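Local coordinates for macrodomain protein (Streptomyces coelicolor, PDB 5E3B) that probably hydrolyses the bond between ADP-ribose and thymidine in modified DNA, and whose disruption raises antibiotic production, at residues Gly29-Pro34 against Thr173-Gly178; Pro34-Val39 against Ser139-Arg144; Lys40-Val45 against Pro95-Ala100; Pro65-Ala70 against Gln89-Glu94; Thr124-Val129 against Pro159-Arg164. All blocks are in the same frame, centred on the assembly; numbering follows the deposited sequence. Where two conformers were deposited one is given.

How the interactions relate
Interactions 1, 2 and 3 follow neighbouring strands of the mixed macrodomain sheet, while interaction 4 packs helix 66-76 on edge strand 88-94, and interaction 5 joins two helices that lie on the opposite face of the sheet. Interaction 3, deeply buried, is backbone-ruled: two parallel strands in regular register. Interactions 1 and 2 share Pro34 and are joined by a probable hydrogen bond between Tyr175 OH and His141 ND1, but interaction 1 is partly buried and rests on an aromatic face, whereas interaction 2 lies at the surface and adds a water. Interactions 4 and 5, both partly buried, are mostly aliphatic; one hydrogen bond from a side-chain amide crosses interaction 4, and none crosses interaction 5.

Interaction 1. Residues Gly29-Pro34 against Thr173-Gly178; sequences GDATAP and TVYDHG. With NA (sodium ion), chain C.
Gly29 continues the chain from edge strand 25-28 alongside strand 172-176, and its N donates to Asp176 O at 3.0 Å with an N-H...O angle of 159°, before the backbone leaves the sheet in a type I turn from Asp30 to Ala33. This is the first loop of the macrodomain fold, laid against the end of the last strand. Tyr175 carries most of the contact. Its CG stands anti to the carbonyl carbon (chi1 -65°), which lays the ring beneath the loop: Ala31 CA sits 3.6 Å from the ring centroid, only 10° off the normal, a CH-pi contact over the face, and Ala31 CB comes to 3.5 Å from Tyr175 CD1 over that same face. The phenol oxygen reaches Pro34 CB, while its polar partner is His141. Asp30 points away from strand 172-176 and shapes the loop instead: in the conformer described, OD1 receives Thr32 N at 3.0 Å, closing an Asx turn, with the donor above the carboxylate plane, and OD2 is salt-bridged to Arg63. Past the strand, His177 CB comes to 3.4 Å from Gly29 O, which lies near the imidazole plane at its edge. Asp176 points the other way; in the conformer described, its OD2 binds a sodium ion at 2.6 Å, with water 1 at 2.9 Å from the metal.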
# COMPACT_ATOMS: atom_id res chain seq x y z
N GLY A 29 -4.04 -13.59 -7.31
CA GLY A 29 -4.26 -13.90 -5.90
C GLY A 29 -4.77 -12.74 -5.10
O GLY A 29 -4.96 -11.63 -5.55
N ASP A 30 -5.03 -13.09 -3.83
CA ASP A 30 -5.49 -12.05 -2.83
C ASP A 30 -4.17 -11.64 -2.11
O ASP A 30 -3.49 -12.40 -1.42
CB ASP A 30 -6.66 -12.53 -1.88
CG ASP A 30 -7.00 -11.58 -0.72
OD1 ASP A 30 -6.60 -10.43 -0.61
OD2 ASP A 30 -7.77 -12.00 0.16
N ALA A 31 -3.82 -10.36 -2.39
CA ALA A 31 -2.65 -9.71 -1.76
C ALA A 31 -2.70 -9.69 -0.23
O ALA A 31 -1.67 -9.50 0.37
CB ALA A 31 -2.47 -8.32 -2.26
N THR A 32 -3.86 -9.88 0.37
CA THR A 32 -3.96 -9.97 1.84
C THR A 32 -3.58 -11.26 2.39
O THR A 32 -3.52 -11.43 3.61
CB THR A 32 -5.36 -9.53 2.35
OG1 THR A 32 -6.35 -10.53 2.04
CG2 THR A 32 -5.71 -8.18 1.82
N ALA A 33 -3.24 -12.24 1.55
CA ALA A 33 -2.74 -13.48 2.01
C ALA A 33 -1.47 -13.93 1.35
O ALA A 33 -1.45 -14.99 0.75
CB ALA A 33 -3.82 -14.53 1.86
N PRO A 34 -0.39 -13.18 1.47
CA PRO A 34 0.89 -13.63 0.86
C PRO A 34 1.37 -14.91 1.50
O PRO A 34 1.19 -15.06 2.72
CB PRO A 34 1.88 -12.48 1.17
CG PRO A 34 1.12 -11.44 1.87
CD PRO A 34 -0.23 -11.94 2.25
N THR A 173 5.76 -8.42 -4.94
CA THR A 173 4.78 -9.18 -5.70
C THR A 173 3.53 -8.35 -5.91
O THR A 173 2.98 -7.71 -5.02
CB THR A 173 4.42 -10.46 -4.95
OG1 THR A 173 5.57 -11.23 -4.57
CG2 THR A 173 3.38 -11.32 -5.67
N VAL A 174 3.04 -8.32 -7.19
CA VAL A 174 1.89 -7.57 -7.62
C VAL A 174 0.76 -8.55 -7.96
O VAL A 174 0.96 -9.49 -8.72
CB VAL A 174 2.21 -6.71 -8.87
CG1 VAL A 174 1.02 -6.09 -9.56
CG2 VAL A 174 3.28 -5.68 -8.53
N TYR A 175 -0.38 -8.33 -7.31
CA TYR A 175 -1.51 -9.30 -7.39
C TYR A 175 -2.67 -8.76 -8.20
O TYR A 175 -3.14 -7.64 -8.10
CB TYR A 175 -2.02 -9.54 -5.94
CG TYR A 175 -1.08 -10.20 -5.04
CD1 TYR A 175 -0.01 -9.47 -4.45
CD2 TYR A 175 -1.17 -11.56 -4.70
CE1 TYR A 175 0.89 -10.09 -3.62
CE2 TYR A 175 -0.25 -12.18 -3.84
CZ TYR A 175 0.78 -11.41 -3.26
OH TYR A 175 1.66 -12.07 -2.42
N ASP A 176 -3.14 -9.65 -9.08
CA ASP A 176 -4.43 -9.41 -9.77
C ASP A 176 -5.56 -10.24 -9.12
O ASP A 176 -5.41 -11.36 -8.86
CB ASP A 176 -4.34 -9.78 -11.26
CG ASP A 176 -5.38 -9.03 -12.17
OD1 ASP A 176 -6.10 -8.06 -11.75
OD2 ASP A 176 -5.43 -9.42 -13.39
N HIS A 177 -6.67 -9.53 -8.92
CA HIS A 177 -7.95 -10.04 -8.30
C HIS A 177 -9.10 -8.99 -8.56
O HIS A 177 -8.83 -7.79 -8.80
CB HIS A 177 -7.79 -10.22 -6.81
CG HIS A 177 -8.74 -11.22 -6.17
ND1 HIS A 177 -10.07 -10.95 -5.93
CD2 HIS A 177 -8.50 -12.43 -5.57
CE1 HIS A 177 -10.64 -11.99 -5.34
NE2 HIS A 177 -9.70 -12.89 -5.08
N GLY A 178 -10.35 -9.44 -8.54
CA GLY A 178 -11.47 -8.55 -8.76
C GLY A 178 -11.70 -7.58 -7.64
O GLY A 178 -12.38 -6.62 -7.90
NA NA C . -4.20 -11.61 -14.06
O HOH W 1 -1.82 -11.81 -12.34

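Interaction 2. Residues Pro34-Val39 against Ser139-Arg144; sequences PSVKGV and SVHLPR
Pro34 sets CB over one face of the His141 imidazole, 3.5 Å from the ring centroid and 12° off the normal, a CH-pi contact in which CB stands above the ring centre and CG leans back toward His141 CG. The ring is presented to the loop because its CG stands anti to the carbonyl carbon (chi1 -60°). Val36 meets the same ring obliquely, CG1 3.7 Å from His141 NE2, and the same methyl touches Ser139 OG at 3.5 Å, so one branch of the valine spans both polar side chains. Both imidazole nitrogens are engaged, which fixes the ring's rotation: NE2 donates to Ser139 OG at 2.8 Å, and ND1 is hydrogen-bonded to Tyr175 OH. Ser139 and His141 project from strand 139-143, an inner strand of the mixed macrodomain sheet, and residues 34-39 form the loop that leads into its parallel neighbour, strand 40-47. Where that loop joins the sheet, Ser139 N donates to Val39 O at 3.0 Å. Water 2 fills the corner beside this bond, donating to Lys37 O and Val39 O and accepting from Ser139 OG, each at 2.7 Å, so Val39 O accepts from two donors.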
# COMPACT_ATOMS: atom_id res chain seq x y z
N PRO A 34 -0.39 -13.18 1.47
CA PRO A 34 0.89 -13.63 0.86
C PRO A 34 1.37 -14.91 1.50
O PRO A 34 1.19 -15.06 2.72
CB PRO A 34 1.88 -12.48 1.17
CG PRO A 34 1.12 -11.44 1.87
CD PRO A 34 -0.23 -11.94 2.25
N SER A 35 1.98 -15.78 0.71
CA SER A 35 2.35 -17.12 1.19
C SER A 35 3.85 -17.31 1.16
O SER A 35 4.37 -18.30 0.66
CB SER A 35 1.69 -18.17 0.32
OG SER A 35 2.11 -17.98 -1.02
N VAL A 36 4.55 -16.35 1.71
CA VAL A 36 5.96 -16.37 1.62
C VAL A 36 6.46 -16.34 3.06
O VAL A 36 5.72 -15.96 3.99
CB VAL A 36 6.46 -15.21 0.73
CG1 VAL A 36 6.23 -13.86 1.42
CG2 VAL A 36 7.93 -15.39 0.35
N LYS A 37 7.69 -16.76 3.24
CA LYS A 37 8.31 -16.74 4.54
C LYS A 37 8.79 -15.29 4.84
O LYS A 37 9.08 -14.54 3.93
CB LYS A 37 9.48 -17.78 4.60
CG LYS A 37 10.90 -17.22 4.67
N GLY A 38 8.91 -14.97 6.11
CA GLY A 38 9.56 -13.77 6.55
C GLY A 38 8.46 -12.71 6.71
O GLY A 38 7.29 -13.02 6.53
N VAL A 39 8.87 -11.54 7.08
CA VAL A 39 7.94 -10.44 7.37
C VAL A 39 7.35 -10.08 6.03
O VAL A 39 8.08 -9.98 5.02
CB VAL A 39 8.65 -9.24 8.01
CG1 VAL A 39 7.68 -8.11 8.22
CG2 VAL A 39 9.28 -9.68 9.35
N SER A 139 9.24 -8.56 2.63
CA SER A 139 8.79 -8.46 1.23
C SER A 139 7.52 -7.64 1.14
O SER A 139 6.76 -7.55 2.15
CB SER A 139 8.53 -9.87 0.70
OG SER A 139 7.59 -10.59 1.45
N VAL A 140 7.27 -7.05 -0.04
CA VAL A 140 6.14 -6.13 -0.22
C VAL A 140 5.15 -6.74 -1.22
O VAL A 140 5.58 -7.39 -2.19
CB VAL A 140 6.63 -4.74 -0.63
CG1 VAL A 140 5.48 -3.87 -0.98
CG2 VAL A 140 7.45 -4.15 0.54
N HIS A 141 3.86 -6.59 -0.94
CA HIS A 141 2.73 -7.27 -1.63
C HIS A 141 1.71 -6.22 -1.92
O HIS A 141 1.19 -5.53 -1.00
CB HIS A 141 2.22 -8.38 -0.69
CG HIS A 141 3.28 -9.38 -0.40
ND1 HIS A 141 3.52 -10.47 -1.20
CD2 HIS A 141 4.25 -9.40 0.54
CE1 HIS A 141 4.53 -11.16 -0.73
NE2 HIS A 141 5.03 -10.50 0.30
N LEU A 142 1.45 -5.99 -3.24
CA LEU A 142 0.60 -4.93 -3.65
C LEU A 142 -0.47 -5.41 -4.63
O LEU A 142 -0.20 -6.21 -5.49
CB LEU A 142 1.35 -3.77 -4.34
CG LEU A 142 2.54 -3.04 -3.67
CD1 LEU A 142 3.75 -3.64 -4.23
CD2 LEU A 142 2.45 -1.53 -3.85
N PRO A 143 -1.68 -4.91 -4.46
CA PRO A 143 -2.63 -5.19 -5.51
C PRO A 143 -2.36 -4.28 -6.69
O PRO A 143 -1.92 -3.17 -6.59
CB PRO A 143 -3.93 -4.77 -4.88
CG PRO A 143 -3.56 -3.66 -3.94
CD PRO A 143 -2.27 -4.07 -3.40
N ARG A 144 -2.69 -4.87 -7.83
CA ARG A 144 -2.53 -4.24 -9.07
C ARG A 144 -3.68 -3.36 -9.11
O ARG A 144 -4.84 -3.74 -8.69
CB ARG A 144 -2.58 -5.36 -10.18
CG ARG A 144 -2.57 -4.81 -11.54
CD ARG A 144 -2.93 -5.95 -12.49
NE ARG A 144 -1.77 -6.78 -12.72
CZ ARG A 144 -0.77 -6.48 -13.55
NH1 ARG A 144 0.23 -7.33 -13.63
NH2 ARG A 144 -0.74 -5.36 -14.28
O HOH W 2 9.06 -11.89 3.33

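Interaction 3. Residues Lys40-Val45 against Pro95-Ala100; sequences KMIAHV and PYVWVA
Lys40 opens a run of parallel pairing with 97-100 at the heart of the macrodomain sheet: its N donates to Tyr96 O, and its O accepts from Trp98 N, both at 2.9 Å. The strand segments diverge by only 16°, and the pairs Lys40-Val97, Met41-Trp98, Ile42-Val99 and Ala43-Ala100 follow without a break. The lysine chain bends at chi3 and chi4, bringing CE to 3.7 Å from Val97 CG2, while NZ turns back to Gly38 O and Val36 O. Met41 points to the other face, where helix 119-136 packs; in the conformer described its SD lies 4.1 Å from Ala100 CB. Ile42 returns to the Lys40 face. Its N donates to Trp98 O and its O accepts from Ala100 N, this last at 2.8 Å, and between them the side chain reaches CD1 to 3.8 Å from Val97 CG1, crossing it at a slant, with Trp64 packing on the same face. Ala43 CB and Ala100 CB meet methyl to methyl, and Ala100 also packs on Val129 of helix 119-136. His44 closes the ladder, its N donating to Ala100 O at 3.2 Å. With CG between the backbone N and carbonyl carbon (chi1 70°), its imidazole reaches toward the neighbouring strand, inclined against Phe56 of helix 56-63; NE2 is hydrogen-bonded to Asn101 OD1 and lies 3.8 Å from Val99 CG1.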
# COMPACT_ATOMS: atom_id res chain seq x y z
N LYS A 40 6.07 -9.84 6.05
CA LYS A 40 5.28 -9.43 4.85
C LYS A 40 4.65 -8.07 5.10
O LYS A 40 4.06 -7.82 6.18
CB LYS A 40 4.20 -10.46 4.61
CG LYS A 40 4.83 -11.77 4.15
CD LYS A 40 3.91 -12.96 4.32
CE LYS A 40 3.85 -13.54 5.74
NZ LYS A 40 4.97 -14.40 6.19
N MET A 41 4.68 -7.22 4.05
CA MET A 41 4.06 -5.91 4.13
C MET A 41 3.18 -5.76 2.93
O MET A 41 3.64 -5.85 1.81
CB MET A 41 5.06 -4.79 4.19
CG MET A 41 4.40 -3.48 4.35
SD MET A 41 5.58 -2.14 4.37
CE MET A 41 6.42 -2.38 5.89
N ILE A 42 1.90 -5.51 3.21
CA ILE A 42 0.87 -5.34 2.18
C ILE A 42 0.62 -3.85 2.01
O ILE A 42 0.13 -3.23 2.94
CB ILE A 42 -0.37 -6.08 2.58
CG1 ILE A 42 -0.07 -7.57 2.83
CG2 ILE A 42 -1.48 -5.88 1.61
CD1 ILE A 42 -1.07 -8.15 3.73
N ALA A 43 0.94 -3.28 0.85
CA ALA A 43 0.87 -1.84 0.66
C ALA A 43 -0.18 -1.53 -0.36
O ALA A 43 -0.27 -2.22 -1.41
CB ALA A 43 2.21 -1.32 0.12
N HIS A 44 -1.00 -0.52 -0.06
CA HIS A 44 -2.09 -0.17 -0.94
C HIS A 44 -2.39 1.31 -0.86
O HIS A 44 -2.07 2.00 0.10
CB HIS A 44 -3.30 -1.08 -0.64
CG HIS A 44 -3.93 -0.76 0.70
ND1 HIS A 44 -5.21 -0.28 0.84
CD2 HIS A 44 -3.41 -0.81 1.95
CE1 HIS A 44 -5.46 -0.02 2.10
NE2 HIS A 44 -4.39 -0.31 2.80
N VAL A 45 -3.06 1.79 -1.90
CA VAL A 45 -3.37 3.19 -2.06
C VAL A 45 -4.70 3.63 -1.42
O VAL A 45 -5.76 3.18 -1.87
CB VAL A 45 -3.35 3.66 -3.52
CG1 VAL A 45 -3.59 5.13 -3.56
CG2 VAL A 45 -1.97 3.35 -4.10
N PRO A 95 1.63 -11.69 13.57
CA PRO A 95 2.97 -11.61 14.12
C PRO A 95 4.03 -11.01 13.18
O PRO A 95 4.84 -10.21 13.63
CB PRO A 95 3.31 -13.10 14.46
CG PRO A 95 2.02 -13.61 14.78
CD PRO A 95 1.00 -12.99 13.84
N TYR A 96 3.98 -11.42 11.88
CA TYR A 96 4.96 -10.91 10.91
C TYR A 96 4.23 -10.43 9.67
O TYR A 96 4.82 -10.54 8.58
CB TYR A 96 5.95 -12.00 10.61
CG TYR A 96 6.65 -12.46 11.92
CD1 TYR A 96 7.55 -11.61 12.51
CD2 TYR A 96 6.35 -13.69 12.50
CE1 TYR A 96 8.16 -11.91 13.73
CE2 TYR A 96 6.99 -14.09 13.71
CZ TYR A 96 7.89 -13.18 14.30
OH TYR A 96 8.55 -13.47 15.49
N VAL A 97 3.09 -9.80 9.85
CA VAL A 97 2.40 -9.17 8.71
C VAL A 97 1.99 -7.71 9.11
O VAL A 97 1.35 -7.49 10.21
CB VAL A 97 1.19 -9.96 8.17
CG1 VAL A 97 0.57 -9.23 6.99
CG2 VAL A 97 1.59 -11.43 7.80
N TRP A 98 2.23 -6.75 8.20
CA TRP A 98 1.87 -5.38 8.35
C TRP A 98 1.09 -4.96 7.08
O TRP A 98 1.32 -5.49 6.03
CB TRP A 98 3.10 -4.48 8.41
CG TRP A 98 3.63 -4.21 9.83
CD1 TRP A 98 3.35 -3.12 10.60
CD2 TRP A 98 4.42 -5.02 10.61
NE1 TRP A 98 3.93 -3.18 11.81
CE2 TRP A 98 4.62 -4.36 11.83
CE3 TRP A 98 5.02 -6.24 10.38
CZ2 TRP A 98 5.40 -4.89 12.88
CZ3 TRP A 98 5.74 -6.78 11.37
CH2 TRP A 98 5.93 -6.10 12.65
N VAL A 99 0.15 -4.08 7.29
CA VAL A 99 -0.52 -3.31 6.20
C VAL A 99 -0.03 -1.88 6.20
O VAL A 99 -0.06 -1.19 7.24
CB VAL A 99 -2.05 -3.40 6.35
CG1 VAL A 99 -2.75 -2.59 5.30
CG2 VAL A 99 -2.46 -4.87 6.27
N ALA A 100 0.33 -1.38 5.00
CA ALA A 100 0.78 -0.02 4.84
C ALA A 100 -0.31 0.73 4.10
O ALA A 100 -0.58 0.50 2.91
CB ALA A 100 2.10 0.04 3.97

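Interaction 4. Residues Pro65-Ala70 against Gln89-Glu94; sequences PQPEAA and QFVQVE
Ala70 O is reached by the amide of Gln89, whose NE2 donates to it at 3.1 Å with an N-H...O angle of 161°. The oxygen lies in the plane of the glutamine amide, yet the donor stands well above the carbonyl plane of Ala70, not on a lone pair. Gln89 arrives there with an extended chain, CG anti to the backbone N (chi1 165°), and its OE1 is hydrogen-bonded to Asn101 ND2, so both ends of the amide are held. Two residues on along strand 88-94, Val91 splits its methyls over helix 66-76: CG2 lies 3.6 Å from Ala70 CB, and CG1 lies 3.7 Å from Gln66 CB. Val93, at a classic beta bulge with Glu94, sets CG1 3.6 Å from Pro67 CG, the two side chains crossing at about a right angle. The helix runs roughly antiparallel to this edge strand of the macrodomain sheet, its first turn lying over the strand's last residues. At that end water 3 lies near Gln66 OE1 and Val93 O. Aliphatic contacts thus fill the middle, and polar groups border them at both ends; the single direct hydrogen bond, off the carbonyl plane, is likely modest in strength.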
# COMPACT_ATOMS: atom_id res chain seq x y z
N PRO A 65 -9.60 -6.14 11.16
CA PRO A 65 -10.27 -4.89 11.45
C PRO A 65 -9.29 -3.66 11.68
O PRO A 65 -9.69 -2.50 11.52
CB PRO A 65 -10.99 -5.28 12.79
CG PRO A 65 -10.07 -6.23 13.41
CD PRO A 65 -9.59 -7.08 12.32
N GLN A 66 -8.06 -3.98 12.03
CA GLN A 66 -7.10 -2.95 12.48
C GLN A 66 -6.79 -1.88 11.42
O GLN A 66 -6.71 -0.69 11.74
CB GLN A 66 -5.84 -3.45 13.09
CG GLN A 66 -6.03 -4.22 14.38
CD GLN A 66 -6.31 -5.71 14.11
OE1 GLN A 66 -6.47 -6.14 12.99
NE2 GLN A 66 -6.45 -6.49 15.21
N PRO A 67 -6.49 -2.27 10.15
CA PRO A 67 -6.13 -1.24 9.20
C PRO A 67 -7.17 -0.16 8.96
O PRO A 67 -6.86 1.02 8.93
CB PRO A 67 -5.76 -2.03 7.94
CG PRO A 67 -5.37 -3.34 8.46
CD PRO A 67 -6.32 -3.60 9.59
N GLU A 68 -8.44 -0.58 8.80
CA GLU A 68 -9.49 0.36 8.65
C GLU A 68 -9.69 1.30 9.91
O GLU A 68 -9.80 2.49 9.76
CB GLU A 68 -10.82 -0.35 8.30
CG GLU A 68 -12.01 0.58 8.19
CD GLU A 68 -13.35 -0.06 7.86
OE1 GLU A 68 -13.44 -1.29 7.64
OE2 GLU A 68 -14.35 0.71 7.86
N ALA A 69 -9.69 0.69 11.08
CA ALA A 69 -9.79 1.48 12.31
C ALA A 69 -8.69 2.47 12.41
O ALA A 69 -8.97 3.68 12.70
CB ALA A 69 -9.77 0.55 13.50
N ALA A 70 -7.48 2.02 12.12
CA ALA A 70 -6.27 2.92 12.16
C ALA A 70 -6.44 4.08 11.20
O ALA A 70 -6.10 5.27 11.50
CB ALA A 70 -5.02 2.13 11.91
N GLN A 89 0.91 4.90 6.93
CA GLN A 89 0.65 4.39 8.29
C GLN A 89 0.85 2.91 8.22
O GLN A 89 0.32 2.28 7.29
CB GLN A 89 -0.79 4.70 8.65
CG GLN A 89 -1.39 3.99 9.82
CD GLN A 89 -2.81 4.33 10.07
OE1 GLN A 89 -3.70 4.09 9.24
NE2 GLN A 89 -3.06 4.94 11.20
N PHE A 90 1.61 2.32 9.14
CA PHE A 90 1.94 0.92 9.11
C PHE A 90 1.14 0.30 10.30
O PHE A 90 1.21 0.77 11.45
CB PHE A 90 3.46 0.64 9.28
CG PHE A 90 4.25 1.29 8.19
CD1 PHE A 90 4.41 0.67 6.96
CD2 PHE A 90 4.84 2.50 8.39
CE1 PHE A 90 5.05 1.31 5.92
CE2 PHE A 90 5.57 3.12 7.37
CZ PHE A 90 5.73 2.47 6.16
N VAL A 91 0.38 -0.75 10.00
CA VAL A 91 -0.54 -1.34 10.91
C VAL A 91 -0.26 -2.84 11.03
O VAL A 91 -0.38 -3.58 10.06
CB VAL A 91 -2.06 -1.18 10.47
CG1 VAL A 91 -2.97 -1.77 11.54
CG2 VAL A 91 -2.38 0.30 10.20
N GLN A 92 0.15 -3.31 12.21
CA GLN A 92 0.51 -4.71 12.43
C GLN A 92 -0.78 -5.51 12.55
O GLN A 92 -1.67 -5.19 13.33
CB GLN A 92 1.46 -4.90 13.64
CG GLN A 92 2.02 -6.30 13.64
CD GLN A 92 3.04 -6.54 14.77
OE1 GLN A 92 3.25 -5.62 15.60
NE2 GLN A 92 3.61 -7.75 14.82
N VAL A 93 -0.89 -6.58 11.73
CA VAL A 93 -2.11 -7.39 11.69
C VAL A 93 -1.88 -8.85 12.08
O VAL A 93 -2.86 -9.55 12.41
CB VAL A 93 -2.85 -7.30 10.33
CG1 VAL A 93 -3.46 -5.91 10.19
CG2 VAL A 93 -1.94 -7.65 9.14
N GLU A 94 -0.66 -9.34 11.98
CA GLU A 94 -0.29 -10.68 12.39
C GLU A 94 1.09 -10.57 13.00
O GLU A 94 1.77 -9.52 12.94
CB GLU A 94 -0.28 -11.65 11.19
CG GLU A 94 -1.59 -11.76 10.49
CD GLU A 94 -2.64 -12.54 11.19
OE1 GLU A 94 -2.35 -13.16 12.26
OE2 GLU A 94 -3.80 -12.59 10.71
O HOH W 3 -5.33 -8.82 13.32

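Interaction 5. Residues Thr124-Val129 against Pro159-Arg164; sequences TALGRV and PLISDR
Arg164 supplies the flat group of this contact, and its guanidinium meets Thr124 obliquely, NH1 passing 4.3 Å from Thr124 N without a hydrogen bond. Within its own helix NH2 forms a salt bridge with Asp163 OD2 at 2.7 Å, on the anti lone pair of the oxygen and tilted from the guanidinium plane. CB and CG of the arginine do the packing, CB lying 3.9 Å from both Gly127 N and Leu126 CB; beyond them the chain bends at chi2 (-63°). Here the backbones come closest, Gly127 CA and Arg164 CA being 5.2 Å apart. Deeper in, Leu126 sends CD1 to 3.8 Å from Leu160 CB, crossing that side chain at about a right angle, and to 4.1 Å from Ile161 CG1. The two helices lie side by side on one face of the macrodomain sheet, their segments crossing at -39° with axes 9.3 Å apart, and the second takes a wider pi-type turn at 162-164. Leu126 also packs on Leu142 and Met102 of the sheet beneath. With no hydrogen bond joining the segments, the helices are held here by aliphatic packing, and the arginine's charge is probably balanced largely by Asp163 of its own helix rather than across the contact.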
# COMPACT_ATOMS: atom_id res chain seq x y z
N THR A 124 6.51 9.25 -2.97
CA THR A 124 6.90 9.52 -1.61
C THR A 124 6.49 8.35 -0.68
O THR A 124 7.26 7.82 0.13
CB THR A 124 6.31 10.83 -1.13
OG1 THR A 124 6.92 11.88 -1.97
CG2 THR A 124 6.61 11.10 0.28
N ALA A 125 5.26 7.93 -0.87
CA ALA A 125 4.71 6.87 -0.02
C ALA A 125 5.39 5.57 -0.22
O ALA A 125 5.71 4.83 0.72
CB ALA A 125 3.19 6.68 -0.26
N LEU A 126 5.62 5.23 -1.47
CA LEU A 126 6.38 4.04 -1.75
C LEU A 126 7.80 4.06 -1.25
O LEU A 126 8.34 3.02 -0.83
CB LEU A 126 6.40 3.69 -3.25
CG LEU A 126 5.06 3.25 -3.91
CD1 LEU A 126 5.17 3.29 -5.42
CD2 LEU A 126 4.75 1.82 -3.50
N GLY A 127 8.44 5.22 -1.28
CA GLY A 127 9.72 5.35 -0.65
C GLY A 127 9.71 5.12 0.83
O GLY A 127 10.60 4.46 1.42
N ARG A 128 8.67 5.64 1.47
CA ARG A 128 8.49 5.36 2.88
C ARG A 128 8.21 3.89 3.23
O ARG A 128 8.69 3.38 4.26
CB ARG A 128 7.41 6.25 3.46
CG ARG A 128 7.82 7.67 3.39
CD ARG A 128 6.85 8.64 4.00
NE ARG A 128 7.38 10.00 3.84
CZ ARG A 128 6.76 11.12 4.28
NH1 ARG A 128 5.63 11.02 4.98
NH2 ARG A 128 7.30 12.33 4.02
N VAL A 129 7.43 3.22 2.39
CA VAL A 129 7.26 1.78 2.48
C VAL A 129 8.59 1.08 2.38
O VAL A 129 8.87 0.15 3.11
CB VAL A 129 6.25 1.29 1.41
CG1 VAL A 129 6.23 -0.20 1.28
CG2 VAL A 129 4.84 1.78 1.76
N PRO A 159 6.41 1.96 -12.57
CA PRO A 159 7.78 2.46 -12.51
C PRO A 159 8.25 3.01 -11.20
O PRO A 159 9.41 2.88 -10.81
CB PRO A 159 7.81 3.58 -13.54
CG PRO A 159 6.80 3.18 -14.54
CD PRO A 159 5.68 2.55 -13.71
N LEU A 160 7.31 3.56 -10.43
CA LEU A 160 7.69 3.96 -9.04
C LEU A 160 7.94 2.76 -8.12
O LEU A 160 8.74 2.84 -7.19
CB LEU A 160 6.61 4.94 -8.50
CG LEU A 160 6.48 6.33 -9.19
CD1 LEU A 160 5.23 7.09 -8.73
CD2 LEU A 160 7.73 7.16 -8.89
N ILE A 161 7.28 1.62 -8.35
CA ILE A 161 7.58 0.38 -7.62
C ILE A 161 9.00 -0.02 -7.92
O ILE A 161 9.82 -0.39 -7.07
CB ILE A 161 6.56 -0.73 -7.93
CG1 ILE A 161 5.14 -0.24 -7.46
CG2 ILE A 161 7.00 -2.06 -7.38
CD1 ILE A 161 4.02 -1.13 -7.87
N SER A 162 9.31 -0.01 -9.24
CA SER A 162 10.69 -0.37 -9.66
C SER A 162 11.71 0.58 -9.00
O SER A 162 12.76 0.07 -8.50
CB SER A 162 10.83 -0.26 -11.19
OG SER A 162 10.04 -1.30 -11.82
N ASP A 163 11.45 1.88 -9.07
CA ASP A 163 12.43 2.87 -8.63
C ASP A 163 12.58 2.93 -7.09
O ASP A 163 13.64 3.19 -6.57
CB ASP A 163 12.07 4.20 -9.19
CG ASP A 163 13.10 5.24 -8.93
OD1 ASP A 163 14.23 5.13 -9.45
OD2 ASP A 163 12.82 6.18 -8.15
N ARG A 164 11.43 2.76 -6.38
CA ARG A 164 11.48 2.94 -4.94
C ARG A 164 11.67 1.64 -4.15
O ARG A 164 12.23 1.66 -3.01
CB ARG A 164 10.18 3.61 -4.39
CG ARG A 164 9.86 4.97 -5.00
CD ARG A 164 11.00 5.93 -4.63
NE ARG A 164 10.57 7.29 -4.69
CZ ARG A 164 10.39 8.02 -5.77
NH1 ARG A 164 9.91 9.28 -5.55
NH2 ARG A 164 10.82 7.67 -7.02